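Local coordinates for protein vanadium-dependent bromoperoxidase (Corallina officinalis, PDB 1QHB) that catalyses the bromination of organic substrates with hydrogen peroxide and bromide, using bound vanadate, as a dodecamer whose subunits each carry a stabilising calcium ion, at residues A[350-355]-A[502-507]; A[356-361]-A[372-377]; A[376-381]-A[576-581]; A[495-500]-A[587-592]. All coordinates share one frame; numbering follows the deposited sequence.

Contact 1. Residues A[350-355]-A[502-507]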
loop_
_atom_site.group_PDB
_atom_site.type_symbol
_atom_site.label_atom_id
_atom_site.label_comp_id
_atom_site.label_asym_id
_atom_site.label_seq_id
_atom_site.Cartn_x
_atom_site.Cartn_y
_atom_site.Cartn_z
ATOM N N GLY A 350 18.382 50.396 -2.202
ATOM C CA GLY A 350 17.873 50.084 -3.529
ATOM C C GLY A 350 18.741 49.072 -4.255
ATOM O O GLY A 350 18.624 49.004 -5.483
ATOM N N VAL A 351 19.604 48.292 -3.602
ATOM C CA VAL A 351 20.313 47.247 -4.345
ATOM C C VAL A 351 19.300 46.256 -4.933
ATOM O O VAL A 351 18.309 45.915 -4.301
ATOM C CB VAL A 351 21.266 46.538 -3.382
ATOM C CG1 VAL A 351 21.914 45.370 -4.116
ATOM C CG2 VAL A 351 22.233 47.574 -2.793
ATOM N N PRO A 352 19.432 45.872 -6.194
ATOM C CA PRO A 352 18.470 45.045 -6.889
ATOM C C PRO A 352 18.390 43.615 -6.361
ATOM O O PRO A 352 19.356 43.114 -5.832
ATOM C CB PRO A 352 18.924 44.938 -8.332
ATOM C CG PRO A 352 20.088 45.879 -8.469
ATOM C CD PRO A 352 20.564 46.277 -7.094
ATOM N N PHE A 353 17.206 43.013 -6.506
ATOM C CA PHE A 353 17.059 41.618 -6.115
ATOM C C PHE A 353 17.739 40.754 -7.198
ATOM O O PHE A 353 18.076 41.239 -8.277
ATOM C CB PHE A 353 15.563 41.271 -5.934
ATOM C CG PHE A 353 14.945 41.929 -4.735
ATOM C CD1 PHE A 353 15.487 41.786 -3.469
ATOM C CD2 PHE A 353 13.835 42.729 -4.858
ATOM C CE1 PHE A 353 14.916 42.394 -2.378
ATOM C CE2 PHE A 353 13.255 43.358 -3.775
ATOM C CZ PHE A 353 13.795 43.194 -2.528
ATOM N N ASP A 354 17.994 39.505 -6.923
ATOM C CA ASP A 354 18.535 38.568 -7.927
ATOM C C ASP A 354 17.665 38.648 -9.170
ATOM O O ASP A 354 16.430 38.585 -9.157
ATOM C CB ASP A 354 18.469 37.217 -7.245
ATOM C CG ASP A 354 18.966 36.041 -8.023
ATOM O OD1 ASP A 354 19.075 36.048 -9.275
ATOM O OD2 ASP A 354 19.245 35.064 -7.287
ATOM N N PRO A 355 18.268 38.944 -10.323
ATOM C CA PRO A 355 17.504 39.156 -11.555
ATOM C C PRO A 355 16.807 37.922 -12.106
ATOM O O PRO A 355 15.891 38.079 -12.883
ATOM C CB PRO A 355 18.535 39.677 -12.538
ATOM C CG PRO A 355 19.823 39.081 -12.037
ATOM C CD PRO A 355 19.711 39.122 -10.522
ATOM N N ALA A 502 23.926 39.632 -5.974
ATOM C CA ALA A 502 25.157 39.624 -5.195
ATOM C C ALA A 502 26.390 40.224 -5.823
ATOM O O ALA A 502 27.318 40.633 -5.079
ATOM C CB ALA A 502 25.431 38.179 -4.788
ATOM N N ASN A 503 26.496 40.228 -7.141
ATOM C CA ASN A 503 27.669 40.790 -7.811
ATOM C C ASN A 503 27.520 42.271 -8.136
ATOM O O ASN A 503 28.390 42.842 -8.793
ATOM C CB ASN A 503 27.972 40.020 -9.118
ATOM C CG ASN A 503 28.409 38.630 -8.743
ATOM O OD1 ASN A 503 29.253 38.344 -7.927
ATOM N ND2 ASN A 503 27.845 37.581 -9.253
ATOM N N PHE A 504 26.427 42.900 -7.732
ATOM C CA PHE A 504 26.253 44.335 -7.939
ATOM C C PHE A 504 27.413 44.996 -7.197
ATOM O O PHE A 504 27.818 44.476 -6.138
ATOM C CB PHE A 504 24.920 44.781 -7.384
ATOM C CG PHE A 504 24.484 46.214 -7.426
ATOM C CD1 PHE A 504 23.941 46.735 -8.564
ATOM C CD2 PHE A 504 24.662 47.057 -6.338
ATOM C CE1 PHE A 504 23.539 48.061 -8.602
ATOM C CE2 PHE A 504 24.295 48.377 -6.357
ATOM C CZ PHE A 504 23.709 48.887 -7.502
ATOM N N GLN A 505 27.929 46.074 -7.753
ATOM C CA GLN A 505 29.067 46.748 -7.151
ATOM C C GLN A 505 28.687 47.921 -6.254
ATOM O O GLN A 505 27.691 48.629 -6.362
ATOM C CB GLN A 505 29.996 47.190 -8.282
ATOM C CG GLN A 505 30.590 45.984 -8.993
ATOM C CD GLN A 505 31.447 46.296 -10.201
ATOM O OE1 GLN A 505 31.965 45.374 -10.824
ATOM N NE2 GLN A 505 31.592 47.545 -10.552
ATOM N N ILE A 506 29.511 48.058 -5.208
ATOM C CA ILE A 506 29.459 49.141 -4.245
ATOM C C ILE A 506 30.643 50.064 -4.552
ATOM O O ILE A 506 31.814 49.659 -4.514
ATOM C CB ILE A 506 29.529 48.629 -2.802
ATOM C CG1 ILE A 506 28.373 47.646 -2.483
ATOM C CG2 ILE A 506 29.464 49.790 -1.825
ATOM C CD1 ILE A 506 28.622 46.878 -1.195
ATOM N N ASP A 507 30.343 51.283 -4.940
ATOM C CA ASP A 507 31.357 52.247 -5.325
ATOM C C ASP A 507 31.865 53.176 -4.230
ATOM O O ASP A 507 32.940 53.748 -4.408
ATOM C CB ASP A 507 30.801 53.111 -6.473
ATOM C CG ASP A 507 30.428 52.263 -7.675
ATOM O OD1 ASP A 507 31.237 51.390 -8.056
ATOM O OD2 ASP A 507 29.324 52.477 -8.217
#
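With CG turned away from the main-chain N (chi1 179°) and chi2 near 81°, Phe504 carries its ring toward Val351 and Pro352 on the loop across from it. The CG1 branch of Val351 likewise lies anti to the main-chain N while CG2 lies beside it, and the two methyls reach the CD2/CE2 region. The evidence for a CH-pi contact is direct: Pro352 CD stands 3.8 Å from the centroid of the Phe504 ring, on a line 15° off the ring normal. The pyrrolidine comes over one face, displaced toward the rim, its nearest approach being Pro352 CD to Phe504 CD1 at 3.7 Å. Val351 comes in obliquely beside Pro352, on the same side of the ring plane, with CG1 3.9 Å from Phe504 CD2 and CG2 4.2 Å from Phe504 CE2. The pairing joins the loop leaving helix 337-349, which Gly350 ends in a Schellman motif at positive phi, to the chain that leads from helix 484-499 into the two-stranded antiparallel sheet of 505-506 and 528-529. A backbone bond between Pro352 and Asp501 ties the loop to the chain just before Ala502; another, between Phe504 and Val530, reaches the start of helix 530-548. Exchanging Phe504 for an alanine would probably leave Pro352 CD without its aromatic face and the Val351 methyls without the ring they touch, opening a gap between the two loops. All three residues are partly exposed, and Arg44 of a second subunit packs on Phe504, which places this apolar patch at a subunit interface.

Contact 2. Residues A[356-361]-A[372-377]; sequences NLPFQQ and VNFGSA. With CA (calcium ion), chain H.
Pro358 lies over the ring of Phe374 where the calcium-binding loop, which follows helix 337-349, returns to the start of helix 376-402, with Gly375 at the N-cap position. The main interaction is CH-pi. Pro358 CG sits 3.4 Å from the centroid of the Phe374 ring and 14° off its normal, so it is centred on the face, whereas CD of the same proline leans over the Phe374 CG side at 3.6 Å. On the opposite face of this ring lies Asn373 CB, so the phenyl is sandwiched between a proline and its own sequence neighbour. Phe374 has positive phi and a chi1 of -39°, which sets CG beside the main-chain N and turns the ring toward Pro358.

Two longer apolar contacts flank this pair: Leu357 CB is 4.4 Å from Phe374 CB, and Phe359 CD2 approaches Phe374 CD2 obliquely. Replacing Phe374 by a serine is likely to strip Pro358 CG and CD of the aromatic face they cover and to open a gap in this buried place. Phe582 meets the same ring edge-to-face, and Asn373 is hydrogen-bonded to Thr131 and Asn125 of a third subunit.

Polar contacts belong mainly to the loop itself. The bent chain of Gln360 folds back so that NE2 donates to Pro358 O at 2.9 Å, with an N-H...O angle of 141°, bracing the turn at Phe359. Phe359 and Gln361 belong to the calcium site along with Asp363, Asp366 and Gln368, and Gln361 O reaches the calcium ion at 2.8 Å.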
loop_
_atom_site.group_PDB
_atom_site.type_symbol
_atom_site.label_atom_id
_atom_site.label_comp_id
_atom_site.label_asym_id
_atom_site.label_seq_id
_atom_site.Cartn_x
_atom_site.Cartn_y
_atom_site.Cartn_z
ATOM N N ASN A 356 17.106 36.713 -11.626
ATOM C CA ASN A 356 16.387 35.513 -11.992
ATOM C C ASN A 356 15.087 35.292 -11.216
ATOM O O ASN A 356 14.406 34.316 -11.561
ATOM C CB ASN A 356 17.337 34.331 -11.802
ATOM C CG ASN A 356 18.455 34.529 -12.801
ATOM O OD1 ASN A 356 18.224 34.526 -14.007
ATOM N ND2 ASN A 356 19.647 34.728 -12.324
ATOM N N LEU A 357 14.767 36.146 -10.245
ATOM C CA LEU A 357 13.531 36.016 -9.497
ATOM C C LEU A 357 12.446 36.586 -10.398
ATOM O O LEU A 357 12.754 37.364 -11.298
ATOM C CB LEU A 357 13.514 36.816 -8.183
ATOM C CG LEU A 357 14.536 36.374 -7.131
ATOM C CD1 LEU A 357 14.445 37.240 -5.890
ATOM C CD2 LEU A 357 14.292 34.901 -6.811
ATOM N N PRO A 358 11.225 36.200 -10.152
ATOM C CA PRO A 358 10.121 36.632 -10.988
ATOM C C PRO A 358 9.844 38.101 -10.751
ATOM O O PRO A 358 10.142 38.690 -9.701
ATOM C CB PRO A 358 8.946 35.797 -10.520
ATOM C CG PRO A 358 9.405 34.933 -9.430
ATOM C CD PRO A 358 10.805 35.297 -9.059
ATOM N N PHE A 359 9.270 38.717 -11.762
ATOM C CA PHE A 359 8.791 40.084 -11.719
ATOM C C PHE A 359 9.808 41.120 -11.307
ATOM O O PHE A 359 9.403 42.070 -10.612
ATOM C CB PHE A 359 7.574 40.174 -10.778
ATOM C CG PHE A 359 6.524 39.097 -10.856
ATOM C CD1 PHE A 359 5.925 38.739 -12.044
ATOM C CD2 PHE A 359 6.179 38.406 -9.696
ATOM C CE1 PHE A 359 4.940 37.759 -12.098
ATOM C CE2 PHE A 359 5.226 37.397 -9.740
ATOM C CZ PHE A 359 4.584 37.087 -10.933
ATOM N N GLN A 360 11.074 41.072 -11.716
ATOM C CA GLN A 360 11.985 42.148 -11.317
ATOM C C GLN A 360 12.064 43.266 -12.349
ATOM O O GLN A 360 12.757 44.267 -12.070
ATOM C CB GLN A 360 13.370 41.577 -10.980
ATOM C CG GLN A 360 13.383 40.505 -9.889
ATOM C CD GLN A 360 12.782 41.052 -8.596
ATOM O OE1 GLN A 360 13.222 42.137 -8.198
ATOM N NE2 GLN A 360 11.821 40.351 -8.021
ATOM N N GLN A 361 11.412 43.195 -13.507
ATOM C CA GLN A 361 11.518 44.217 -14.553
ATOM C C GLN A 361 10.743 45.477 -14.239
ATOM O O GLN A 361 10.145 45.482 -13.167
ATOM C CB GLN A 361 10.946 43.658 -15.860
ATOM C CG GLN A 361 11.695 42.460 -16.431
ATOM C CD GLN A 361 11.013 42.032 -17.725
ATOM O OE1 GLN A 361 10.146 41.163 -17.717
ATOM N NE2 GLN A 361 11.402 42.682 -18.813
ATOM N N VAL A 372 5.523 40.126 -0.696
ATOM C CA VAL A 372 5.273 38.876 0.012
ATOM C C VAL A 372 6.220 37.802 -0.511
ATOM O O VAL A 372 6.961 37.193 0.238
ATOM C CB VAL A 372 3.800 38.436 -0.144
ATOM C CG1 VAL A 372 3.601 37.096 0.541
ATOM C CG2 VAL A 372 2.873 39.488 0.440
ATOM N N ASN A 373 6.091 37.505 -1.810
ATOM C CA ASN A 373 6.989 36.565 -2.458
ATOM C C ASN A 373 7.943 37.407 -3.308
ATOM O O ASN A 373 7.575 38.248 -4.162
ATOM C CB ASN A 373 6.299 35.569 -3.401
ATOM C CG ASN A 373 5.427 34.535 -2.728
ATOM O OD1 ASN A 373 5.543 34.276 -1.533
ATOM N ND2 ASN A 373 4.488 33.919 -3.439
ATOM N N PHE A 374 9.229 37.031 -3.298
ATOM C CA PHE A 374 10.261 37.628 -4.151
ATOM C C PHE A 374 10.571 39.087 -3.863
ATOM O O PHE A 374 11.314 39.724 -4.637
ATOM C CB PHE A 374 9.901 37.436 -5.662
ATOM C CG PHE A 374 9.283 36.077 -5.932
ATOM C CD1 PHE A 374 9.896 34.911 -5.510
ATOM C CD2 PHE A 374 8.019 36.013 -6.505
ATOM C CE1 PHE A 374 9.282 33.695 -5.700
ATOM C CE2 PHE A 374 7.399 34.791 -6.716
ATOM C CZ PHE A 374 8.032 33.628 -6.309
ATOM N N GLY A 375 10.043 39.651 -2.779
ATOM C CA GLY A 375 10.245 41.015 -2.371
ATOM C C GLY A 375 10.826 41.164 -0.970
ATOM O O GLY A 375 11.352 40.227 -0.339
ATOM N N SER A 376 10.694 42.386 -0.420
ATOM C CA SER A 376 11.316 42.593 0.897
ATOM C C SER A 376 10.786 41.713 2.001
ATOM O O SER A 376 11.575 41.201 2.830
ATOM C CB SER A 376 11.214 44.077 1.193
ATOM O OG SER A 376 9.876 44.470 1.305
ATOM N N ALA A 377 9.495 41.473 2.132
ATOM C CA ALA A 377 8.958 40.649 3.231
ATOM C C ALA A 377 9.478 39.224 3.161
ATOM O O ALA A 377 9.778 38.583 4.179
ATOM C CB ALA A 377 7.453 40.543 3.207
HETATM CA CA CA H . 8.048 44.553 -11.566
#

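Contact 3. Residues A[376-381]-A[576-581]; sequences SAHVLS and LTYGEN
His378 and Tyr578 reach toward each other from opposite directions, and their polar ends make the closest approach: His378 NE2 lies 3.1 Å from Tyr578 OH. The oxygen stands at the edge of the imidazole, near its plane, and is almost as close to His378 CE1, at 3.2 Å. The long reach is needed because the nearest alpha carbons, those of His378 and Tyr578, are 12.7 Å apart. His378 spans part of it with CG anti to the main-chain N (chi1 -168°), pointing the ring off the helix toward the tyrosine.

The aromatic component is a rim-to-rim meeting. Centroids of the His378 and Tyr578 rings are 6.0 Å apart and the planes are inclined at 43°, so neither ring covers the other's face. This joins the first turn of helix 376-402 to the loop between helix 553-574 and strand 585-587, segments almost two hundred residues apart in sequence.

A hydrogen bond holds the imidazole, and a hydrogen-bonded hydroxyl lies over the tyrosine ring. His378 ND1 accepts the Phe374 N-H just before the helix, which would limit rotation of the imidazole, while Phe499 meets the same ring edge-to-face. Over one face of the Tyr578 ring stands Thr577 OG1, 3.5 Å above its plane and itself hydrogen-bonded to Gln574 O. Around the tyrosine, Phe582 packs edge-to-face, and Thr131 of a third subunit touches it at the interface.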
loop_
_atom_site.group_PDB
_atom_site.type_symbol
_atom_site.label_atom_id
_atom_site.label_comp_id
_atom_site.label_asym_id
_atom_site.label_seq_id
_atom_site.Cartn_x
_atom_site.Cartn_y
_atom_site.Cartn_z
ATOM N N SER A 376 10.694 42.386 -0.420
ATOM C CA SER A 376 11.316 42.593 0.897
ATOM C C SER A 376 10.786 41.713 2.001
ATOM O O SER A 376 11.575 41.201 2.830
ATOM C CB SER A 376 11.214 44.077 1.193
ATOM O OG SER A 376 9.876 44.470 1.305
ATOM N N ALA A 377 9.495 41.473 2.132
ATOM C CA ALA A 377 8.958 40.649 3.231
ATOM C C ALA A 377 9.478 39.224 3.161
ATOM O O ALA A 377 9.778 38.583 4.179
ATOM C CB ALA A 377 7.453 40.543 3.207
ATOM N N HIS A 378 9.666 38.741 1.921
ATOM C CA HIS A 378 10.125 37.372 1.735
ATOM C C HIS A 378 11.520 37.200 2.303
ATOM O O HIS A 378 11.741 36.325 3.143
ATOM C CB HIS A 378 10.051 37.026 0.276
ATOM C CG HIS A 378 10.222 35.588 -0.045
ATOM N ND1 HIS A 378 10.115 35.108 -1.343
ATOM C CD2 HIS A 378 10.478 34.510 0.751
ATOM C CE1 HIS A 378 10.297 33.792 -1.306
ATOM N NE2 HIS A 378 10.521 33.405 -0.068
ATOM N N VAL A 379 12.483 38.014 1.820
ATOM C CA VAL A 379 13.842 37.930 2.321
ATOM C C VAL A 379 13.984 38.267 3.811
ATOM O O VAL A 379 14.855 37.755 4.546
ATOM C CB VAL A 379 14.806 38.770 1.458
ATOM C CG1 VAL A 379 14.637 40.278 1.556
ATOM C CG2 VAL A 379 16.242 38.360 1.817
ATOM N N LEU A 380 13.154 39.164 4.315
ATOM C CA LEU A 380 13.228 39.548 5.733
ATOM C C LEU A 380 12.789 38.382 6.598
ATOM O O LEU A 380 13.450 38.232 7.633
ATOM C CB LEU A 380 12.379 40.780 6.039
ATOM C CG LEU A 380 12.986 42.123 5.569
ATOM C CD1 LEU A 380 11.899 43.182 5.601
ATOM C CD2 LEU A 380 14.152 42.494 6.467
ATOM N N SER A 381 11.822 37.538 6.198
ATOM C CA SER A 381 11.515 36.386 7.050
ATOM C C SER A 381 12.490 35.232 6.861
ATOM O O SER A 381 12.857 34.508 7.787
ATOM C CB SER A 381 10.105 35.875 6.792
ATOM O OG SER A 381 9.137 36.606 7.524
ATOM N N LEU A 576 9.668 23.595 -4.023
ATOM C CA LEU A 576 8.506 22.831 -4.427
ATOM C C LEU A 576 7.218 23.578 -4.165
ATOM O O LEU A 576 6.212 23.175 -4.718
ATOM C CB LEU A 576 8.471 21.485 -3.722
ATOM C CG LEU A 576 9.713 20.588 -3.947
ATOM C CD1 LEU A 576 9.585 19.382 -3.033
ATOM C CD2 LEU A 576 9.822 20.161 -5.396
ATOM N N THR A 577 7.210 24.681 -3.425
ATOM C CA THR A 577 5.977 25.369 -3.105
ATOM C C THR A 577 5.495 26.412 -4.067
ATOM O O THR A 577 4.351 26.851 -3.906
ATOM C CB THR A 577 6.176 26.058 -1.713
ATOM O OG1 THR A 577 7.227 27.044 -1.813
ATOM C CG2 THR A 577 6.592 25.055 -0.669
ATOM N N TYR A 578 6.314 26.915 -4.979
ATOM C CA TYR A 578 5.989 28.011 -5.867
ATOM C C TYR A 578 5.523 27.528 -7.247
ATOM O O TYR A 578 6.048 26.540 -7.760
ATOM C CB TYR A 578 7.214 28.903 -6.163
ATOM C CG TYR A 578 7.845 29.440 -4.895
ATOM C CD1 TYR A 578 7.324 30.531 -4.209
ATOM C CD2 TYR A 578 8.953 28.803 -4.388
ATOM C CE1 TYR A 578 7.906 30.962 -3.030
ATOM C CE2 TYR A 578 9.557 29.242 -3.220
ATOM C CZ TYR A 578 9.021 30.313 -2.556
ATOM O OH TYR A 578 9.650 30.701 -1.377
ATOM N N GLY A 579 4.591 28.274 -7.841
ATOM C CA GLY A 579 4.173 27.838 -9.188
ATOM C C GLY A 579 4.973 28.649 -10.220
ATOM O O GLY A 579 5.052 28.245 -11.381
ATOM N N GLU A 580 5.593 29.768 -9.852
ATOM C CA GLU A 580 6.320 30.572 -10.815
ATOM C C GLU A 580 7.547 29.863 -11.377
ATOM O O GLU A 580 8.127 28.921 -10.853
ATOM C CB GLU A 580 6.712 31.919 -10.172
ATOM C CG GLU A 580 5.571 32.844 -9.846
ATOM C CD GLU A 580 4.876 32.595 -8.538
ATOM O OE1 GLU A 580 5.264 31.842 -7.628
ATOM O OE2 GLU A 580 3.811 33.245 -8.350
ATOM N N ASN A 581 8.047 30.417 -12.485
ATOM C CA ASN A 581 9.245 29.869 -13.155
ATOM C C ASN A 581 10.396 30.783 -12.788
ATOM O O ASN A 581 10.551 31.905 -13.286
ATOM C CB ASN A 581 8.963 29.860 -14.646
ATOM C CG ASN A 581 10.175 29.692 -15.521
ATOM O OD1 ASN A 581 11.206 29.158 -15.114
ATOM N ND2 ASN A 581 10.089 30.151 -16.764
#

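Contact 4. Residues A[495-500]-A[587-592]; sequences ILKAFF and PKFDGT
Lys497 and Pro587 meet through a hydrogen bond: Lys497 NZ donates to Pro587 O at 3.0 Å, and the C=O...N angle of 161° shows the ammonium approaching almost straight on to the carbonyl. The last carbon of the side chain, Lys497 CE, lies 3.3 Å from the same oxygen. Farther back, the aliphatic base of the lysine rests alongside the proline ring, with Lys497 CB 4.1 Å from Pro587 CD. Phe589 crosses the lysine at about a right angle, bringing its CE1 to 3.4 Å from Lys497 NZ, an oblique approach.

A water extends this first shell, accepting from Lys497 NZ at 3.1 Å and donating to Lys588 O, so two successive carbonyls are tied to one ammonium group, one directly and one through solvent. Asn535 OD1, on helix 530-548, is a further acceptor for NZ. The lysine side chain is extended until chi3 (-68°), where it bends to deliver NZ to this cluster.

Behind these, a type I beta turn from Lys588 to Gly591 with a G1 beta bulge links strands 585-587 and 593-595: Gly591 has positive phi (97°), Gly591 N bonds to Lys588 O, and Lys588 N bonds to Thr592 O. Asp590 OD1 takes both Thr592 N, at 2.9 Å in an Asx turn, and Thr592 OG1. Glu564 on helix 553-574 accepts from Phe589 N.

The end of helix 484-499 is fastened to the C-terminal hairpin by a buried ammonium whose acceptors include Pro587 O, Asn535 OD1 and a water, neutral groups that would probably offset part of its burial cost.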
loop_
_atom_site.group_PDB
_atom_site.type_symbol
_atom_site.label_atom_id
_atom_site.label_comp_id
_atom_site.label_asym_id
_atom_site.label_seq_id
_atom_site.Cartn_x
_atom_site.Cartn_y
_atom_site.Cartn_z
ATOM N N ILE A 495 21.492 33.131 2.347
ATOM C CA ILE A 495 20.152 33.572 1.917
ATOM C C ILE A 495 20.221 34.916 1.225
ATOM O O ILE A 495 19.528 35.190 0.217
ATOM C CB ILE A 495 19.220 33.680 3.148
ATOM C CG1 ILE A 495 18.835 32.351 3.754
ATOM C CG2 ILE A 495 17.920 34.464 2.811
ATOM C CD1 ILE A 495 18.308 31.288 2.767
ATOM N N LEU A 496 20.924 35.874 1.832
ATOM C CA LEU A 496 21.045 37.202 1.248
ATOM C C LEU A 496 21.778 37.163 -0.100
ATOM O O LEU A 496 21.399 37.932 -0.977
ATOM C CB LEU A 496 21.791 38.139 2.214
ATOM C CG LEU A 496 21.092 38.455 3.542
ATOM C CD1 LEU A 496 22.048 39.245 4.453
ATOM C CD2 LEU A 496 19.803 39.206 3.317
ATOM N N LYS A 497 22.832 36.354 -0.265
ATOM C CA LYS A 497 23.496 36.383 -1.588
ATOM C C LYS A 497 22.575 35.722 -2.620
ATOM O O LYS A 497 22.663 36.106 -3.756
ATOM C CB LYS A 497 24.837 35.698 -1.593
ATOM C CG LYS A 497 25.956 36.262 -0.728
ATOM C CD LYS A 497 27.242 35.509 -0.906
ATOM C CE LYS A 497 27.130 34.106 -0.362
ATOM N NZ LYS A 497 28.415 33.364 -0.215
ATOM N N ALA A 498 21.682 34.795 -2.323
ATOM C CA ALA A 498 20.746 34.215 -3.238
ATOM C C ALA A 498 19.671 35.254 -3.594
ATOM O O ALA A 498 19.212 35.284 -4.737
ATOM C CB ALA A 498 19.991 33.017 -2.630
ATOM N N PHE A 499 19.203 35.998 -2.599
ATOM C CA PHE A 499 18.050 36.842 -2.852
ATOM C C PHE A 499 18.370 38.159 -3.539
ATOM O O PHE A 499 17.493 38.719 -4.217
ATOM C CB PHE A 499 17.412 37.123 -1.475
ATOM C CG PHE A 499 15.921 37.135 -1.583
ATOM C CD1 PHE A 499 15.264 38.235 -2.086
ATOM C CD2 PHE A 499 15.206 36.035 -1.206
ATOM C CE1 PHE A 499 13.880 38.229 -2.183
ATOM C CE2 PHE A 499 13.838 35.994 -1.336
ATOM C CZ PHE A 499 13.180 37.101 -1.814
ATOM N N PHE A 500 19.548 38.689 -3.288
ATOM C CA PHE A 500 19.943 39.995 -3.831
ATOM C C PHE A 500 20.852 39.786 -5.041
ATOM O O PHE A 500 21.277 38.635 -5.264
ATOM C CB PHE A 500 20.697 40.917 -2.853
ATOM C CG PHE A 500 19.776 41.613 -1.894
ATOM C CD1 PHE A 500 19.181 42.823 -2.176
ATOM C CD2 PHE A 500 19.510 41.015 -0.658
ATOM C CE1 PHE A 500 18.318 43.414 -1.272
ATOM C CE2 PHE A 500 18.631 41.597 0.225
ATOM C CZ PHE A 500 18.037 42.818 -0.057
ATOM N N PRO A 587 25.993 32.308 -5.267
ATOM C CA PRO A 587 27.448 32.194 -5.289
ATOM C C PRO A 587 27.871 31.555 -3.983
ATOM O O PRO A 587 27.780 32.225 -2.942
ATOM C CB PRO A 587 27.960 33.615 -5.414
ATOM C CG PRO A 587 26.823 34.536 -5.227
ATOM C CD PRO A 587 25.557 33.722 -5.152
ATOM N N LYS A 588 28.402 30.335 -3.994
ATOM C CA LYS A 588 28.794 29.691 -2.744
ATOM C C LYS A 588 30.116 30.193 -2.199
ATOM O O LYS A 588 30.888 30.865 -2.887
ATOM C CB LYS A 588 28.841 28.173 -2.940
ATOM C CG LYS A 588 27.464 27.596 -3.335
ATOM C CD LYS A 588 27.574 26.134 -3.733
ATOM C CE LYS A 588 28.184 25.292 -2.597
ATOM N NZ LYS A 588 28.529 23.939 -3.084
ATOM N N PHE A 589 30.475 29.822 -0.955
ATOM C CA PHE A 589 31.768 30.187 -0.407
ATOM C C PHE A 589 32.929 29.567 -1.190
ATOM O O PHE A 589 34.057 30.038 -1.075
ATOM C CB PHE A 589 31.901 29.760 1.050
ATOM C CG PHE A 589 30.946 30.469 1.991
ATOM C CD1 PHE A 589 30.741 31.812 1.922
ATOM C CD2 PHE A 589 30.267 29.747 2.950
ATOM C CE1 PHE A 589 29.859 32.459 2.768
ATOM C CE2 PHE A 589 29.394 30.370 3.801
ATOM C CZ PHE A 589 29.186 31.744 3.720
ATOM N N ASP A 590 32.757 28.494 -1.966
ATOM C CA ASP A 590 33.860 27.867 -2.675
ATOM C C ASP A 590 34.040 28.499 -4.047
ATOM O O ASP A 590 34.845 27.987 -4.808
ATOM C CB ASP A 590 33.678 26.363 -2.899
ATOM C CG ASP A 590 32.454 25.984 -3.692
ATOM O OD1 ASP A 590 31.748 26.813 -4.331
ATOM O OD2 ASP A 590 32.140 24.786 -3.677
ATOM N N GLY A 591 33.251 29.492 -4.431
ATOM C CA GLY A 591 33.507 30.153 -5.695
ATOM C C GLY A 591 32.665 29.638 -6.838
ATOM O O GLY A 591 32.746 30.208 -7.933
ATOM N N THR A 592 31.849 28.621 -6.589
ATOM C CA THR A 592 30.998 28.126 -7.648
ATOM C C THR A 592 29.589 28.616 -7.399
ATOM O O THR A 592 29.275 29.132 -6.328
ATOM C CB THR A 592 31.026 26.584 -7.675
ATOM O OG1 THR A 592 30.413 26.111 -6.467
ATOM C CG2 THR A 592 32.450 26.055 -7.743
HETATM O O HOH W 1 30.709 33.816 -2.298
#

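How the contacts relate
From the N terminus, the loop after helix 337-349 comes first in contact 1, which closes a long loop to the chain beyond helix 484-499. Nested inside it, contact 2 closes a short loop across the calcium site, back to the start of helix 376-402. Contact 3 begins on the residues where contact 2 ends, sharing Ser376 and Ala377, and runs on to 576-581, so it crosses contact 1. Contact 4 joins helix 484-499 to the C-terminal hairpin, crossing contacts 1 and 3 and following contact 2 in series. Phe499 touches 350-355, 372-377 and 376-381, linking the end of its helix to the other three contacts.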